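Local coordinates for protein MHC class I antigen (Ctenopharyngodon idella, PDB 5H5Z) that probably presents short peptides at the cell surface to T cells, as an MHC class I heavy chain paired with beta-2-microglobulin, at residues E47-R50 with Q51-A55; D56-D59 with R60-Q63. One frame throughout, in Å; residues are numbered along the deposited sequence.

Interaction 1. Residues E47-R50 with Q51-A55; sequences EWIR and QNEGA
The short helix 47-50 and the turn 51-55 that follows it meet through a local contact between residues three to four apart, Ile49 and Trp48 offering carbonyls to Asn52 and Glu53. This is the short helix of the alpha 1 half of the MHC class I peptide-binding platform, which comes off edge strand 43-44 and leads into the long groove helix 55-82. One i to i+4 bond runs from Gln51 N to Glu47 O at 3.0 Å, and a second from Glu53 N to Ile49 O, also 3.0 Å. The Ile49 oxygen is gripped twice, because Asn52 N also reaches it at 3.3 Å from well above the carbonyl plane, 70° out of it. CG of Gln51 rests just beyond the Glu47 oxygen, 3.3 Å from Glu47 O. Ile49 and Glu53 join by their aliphatic parts: CG1 of Ile49, set opposite the backbone N (chi1 -167°), carries CD1 to within 3.8 Å of Glu53 CG. The Glu53 chain bends beyond CG, and its carboxylate goes to the hydroxyl of Tyr170 at the end of helix 148-170, tying the turn to the other groove helix. The Trp48 ring meets the ring of Phe32, and Gly54 takes the N-cap position of the next helix. Asn52 adds a side-chain bond to the turn: its ND2 donates to Trp48 O at 2.8 Å, almost straight at 174°, with the acceptor in the amide plane and the donor in the carbonyl plane.

Interaction 2. Residues D56-D59 with R60-Q63; sequences DYWD and RQTQ
Thr62 grips the carbonyl of Trp58 twice, one turn back along the helix: its N donates at 2.8 Å to Trp58 O, and its OG1 donates to the same Trp58 O at 2.9 Å from the opposite face of the carbonyl plane. A chi1 of -66° sets OG1 beside its own backbone N, facing that oxygen. Arg60 curls back in a similar way, its N bonded to Asp56 O and its NH1 adding a weak bond to Asp56 O at 3.5 Å, in the guanidinium plane. Gln61 lays its CB 4.1 Å from CE3 of Trp58, obliquely to the indole, whose one face receives CD2 of Tyr57 over its centre. Two waters extend this shell: one joins Tyr57 OH to Gln61 OE1, the other donates to both Asp59 OD1 and Thr62 OG1. Further out, Tyr57 OH bonds Tyr167 OH on the facing helix, Ala42 N bonds Thr62 OG1, and Trp58 packs on Met33 of strand 30-36. Gln61 OE1 also bonds the backbone of the bound peptide, while Arg60 and Gln61 each pack on an aromatic side chain of the peptide, as expected of the alpha 1 helix walling an MHC class I peptide groove.

Interaction 1 closes at residue 55 and interaction 2 opens at residue 56, so the two run in series, their centres about 12 Å apart, on the same side of the chain's centre. Helix 47-50 and helix 55-82 follow each other in the alpha 1 part of the platform, and the turn between them brings the two contacts together: Ile49 CG1 packs on Trp58 CZ2 at 3.8 Å. Both contacts also reach helix 148-170 across the groove, interaction 1 through Trp163, Tyr167 and Tyr170, interaction 2 through Tyr167, which both share, and Phe32 of strand 30-36 touches both Trp48 and Tyr57. Interaction 2 touches the bound peptide; interaction 1 precedes it at the start of that groove wall.

Interaction 1. Residues E47-R50 with Q51-A55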
# COMPACT_ATOMS: atom_id res chain seq x y z
N GLU A 47 -11.36 12.87 5.85
CA GLU A 47 -12.10 14.08 6.20
C GLU A 47 -12.59 14.83 4.96
O GLU A 47 -13.70 15.37 4.97
CB GLU A 47 -11.27 15.00 7.09
CG GLU A 47 -11.05 14.46 8.50
CD GLU A 47 -12.12 14.89 9.49
OE1 GLU A 47 -13.31 14.60 9.25
OE2 GLU A 47 -11.76 15.49 10.53
N TRP A 48 -11.80 14.85 3.90
CA TRP A 48 -12.19 15.62 2.71
C TRP A 48 -13.40 15.05 1.97
O TRP A 48 -14.18 15.82 1.41
CB TRP A 48 -11.01 15.91 1.76
CG TRP A 48 -10.28 14.71 1.23
CD1 TRP A 48 -9.08 14.22 1.67
CD2 TRP A 48 -10.67 13.89 0.13
NE1 TRP A 48 -8.72 13.12 0.92
CE2 TRP A 48 -9.68 12.89 -0.03
CE3 TRP A 48 -11.79 13.87 -0.73
CZ2 TRP A 48 -9.75 11.90 -1.01
CZ3 TRP A 48 -11.86 12.88 -1.71
CH2 TRP A 48 -10.84 11.91 -1.84
N ILE A 49 -13.57 13.73 1.96
CA ILE A 49 -14.78 13.14 1.37
C ILE A 49 -15.99 13.32 2.30
O ILE A 49 -17.10 13.57 1.81
CB ILE A 49 -14.59 11.67 0.88
CG1 ILE A 49 -15.76 11.23 -0.01
CG2 ILE A 49 -14.38 10.68 2.02
CD1 ILE A 49 -15.79 11.89 -1.37
N ARG A 50 -15.77 13.21 3.61
CA ARG A 50 -16.83 13.42 4.61
C ARG A 50 -17.43 14.81 4.54
O ARG A 50 -18.65 14.99 4.68
CB ARG A 50 -16.31 13.19 6.04
CG ARG A 50 -16.00 11.74 6.39
CD ARG A 50 -15.64 11.60 7.86
NE ARG A 50 -15.21 10.24 8.19
CZ ARG A 50 -13.94 9.85 8.28
NH1 ARG A 50 -12.94 10.71 8.08
NH2 ARG A 50 -13.66 8.58 8.58
N GLN A 51 -16.58 15.81 4.32
CA GLN A 51 -17.01 17.21 4.33
C GLN A 51 -17.73 17.62 3.05
O GLN A 51 -18.38 18.66 3.00
CB GLN A 51 -15.80 18.12 4.56
CG GLN A 51 -15.25 18.05 5.98
CD GLN A 51 -14.16 19.07 6.24
OE1 GLN A 51 -13.31 19.34 5.38
NE2 GLN A 51 -14.17 19.65 7.43
N ASN A 52 -17.63 16.78 2.02
CA ASN A 52 -18.06 17.17 0.68
C ASN A 52 -19.09 16.28 -0.00
O ASN A 52 -19.68 16.67 -1.01
CB ASN A 52 -16.83 17.36 -0.21
CG ASN A 52 -16.07 18.62 0.14
OD1 ASN A 52 -16.52 19.73 -0.16
ND2 ASN A 52 -14.92 18.46 0.78
N GLU A 53 -19.30 15.08 0.54
CA GLU A 53 -20.39 14.22 0.09
C GLU A 53 -21.13 13.70 1.31
O GLU A 53 -20.60 13.71 2.42
CB GLU A 53 -19.87 13.06 -0.77
CG GLU A 53 -19.21 13.47 -2.08
CD GLU A 53 -20.16 14.09 -3.09
OE1 GLU A 53 -19.67 14.65 -4.09
OE2 GLU A 53 -21.39 14.02 -2.90
N GLY A 54 -22.36 13.25 1.10
CA GLY A 54 -23.20 12.79 2.20
C GLY A 54 -24.02 11.57 1.86
O GLY A 54 -23.62 10.75 1.02
N ALA A 55 -25.18 11.46 2.50
CA ALA A 55 -26.04 10.28 2.41
C ALA A 55 -26.36 9.84 0.98
O ALA A 55 -26.23 8.67 0.66
CB ALA A 55 -27.32 10.49 3.20

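Interaction 2. Residues D56-D59 with R60-Q63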
# COMPACT_ATOMS: atom_id res chain seq x y z
N ASP A 56 -26.77 10.79 0.12
CA ASP A 56 -27.12 10.48 -1.28
C ASP A 56 -25.97 9.82 -2.04
O ASP A 56 -26.17 8.81 -2.72
CB ASP A 56 -27.58 11.74 -2.02
CG ASP A 56 -29.08 11.98 -1.91
OD1 ASP A 56 -29.74 11.40 -1.02
OD2 ASP A 56 -29.61 12.77 -2.73
N TYR A 57 -24.77 10.39 -1.90
CA TYR A 57 -23.56 9.85 -2.52
C TYR A 57 -23.27 8.42 -2.05
O TYR A 57 -23.05 7.52 -2.86
CB TYR A 57 -22.37 10.77 -2.23
CG TYR A 57 -21.03 10.22 -2.69
CD1 TYR A 57 -20.55 10.49 -3.98
CD2 TYR A 57 -20.23 9.46 -1.83
CE1 TYR A 57 -19.32 9.99 -4.40
CE2 TYR A 57 -19.01 8.96 -2.24
CZ TYR A 57 -18.55 9.23 -3.53
OH TYR A 57 -17.33 8.74 -3.94
N TRP A 58 -23.30 8.23 -0.73
CA TRP A 58 -22.96 6.93 -0.15
C TRP A 58 -24.03 5.87 -0.41
O TRP A 58 -23.69 4.70 -0.62
CB TRP A 58 -22.60 7.07 1.33
CG TRP A 58 -21.29 7.79 1.50
CD1 TRP A 58 -21.09 9.03 2.05
CD2 TRP A 58 -20.00 7.33 1.07
NE1 TRP A 58 -19.75 9.35 2.00
CE2 TRP A 58 -19.06 8.33 1.41
CE3 TRP A 58 -19.55 6.16 0.45
CZ2 TRP A 58 -17.70 8.20 1.14
CZ3 TRP A 58 -18.19 6.02 0.19
CH2 TRP A 58 -17.28 7.04 0.53
N ASP A 59 -25.30 6.26 -0.44
CA ASP A 59 -26.37 5.33 -0.81
C ASP A 59 -26.16 4.80 -2.23
O ASP A 59 -26.36 3.61 -2.49
CB ASP A 59 -27.75 5.97 -0.66
CG ASP A 59 -28.11 6.27 0.79
OD1 ASP A 59 -27.46 5.73 1.71
OD2 ASP A 59 -29.04 7.06 1.02
N ARG A 60 -25.76 5.69 -3.13
CA ARG A 60 -25.49 5.32 -4.52
C ARG A 60 -24.26 4.42 -4.64
O ARG A 60 -24.29 3.43 -5.38
CB ARG A 60 -25.33 6.57 -5.40
CG ARG A 60 -26.61 6.93 -6.14
CD ARG A 60 -26.79 8.42 -6.38
NE ARG A 60 -28.15 8.70 -6.83
CZ ARG A 60 -29.20 8.85 -6.02
NH1 ARG A 60 -29.03 8.76 -4.70
NH2 ARG A 60 -30.40 9.08 -6.51
N GLN A 61 -23.21 4.74 -3.88
CA GLN A 61 -22.00 3.93 -3.88
C GLN A 61 -22.26 2.54 -3.30
O GLN A 61 -21.77 1.53 -3.83
CB GLN A 61 -20.86 4.63 -3.13
CG GLN A 61 -19.51 3.98 -3.33
CD GLN A 61 -19.13 3.86 -4.80
OE1 GLN A 61 -18.63 4.81 -5.41
NE2 GLN A 61 -19.39 2.69 -5.38
N THR A 62 -23.03 2.49 -2.21
CA THR A 62 -23.46 1.24 -1.60
C THR A 62 -24.21 0.37 -2.61
O THR A 62 -23.94 -0.83 -2.73
CB THR A 62 -24.35 1.51 -0.36
OG1 THR A 62 -23.57 2.14 0.66
CG2 THR A 62 -24.95 0.22 0.19
N GLN A 63 -25.13 0.98 -3.36
CA GLN A 63 -25.92 0.25 -4.35
C GLN A 63 -25.05 -0.34 -5.47
O GLN A 63 -25.26 -1.48 -5.87
CB GLN A 63 -27.04 1.13 -4.91
CG GLN A 63 -28.26 0.33 -5.37
CD GLN A 63 -28.85 -0.55 -4.27
OE1 GLN A 63 -29.41 -1.60 -4.56
NE2 GLN A 63 -28.71 -0.13 -3.01
O HOH W 1 -16.45 6.02 -4.05
O HOH W 2 -25.42 3.84 2.66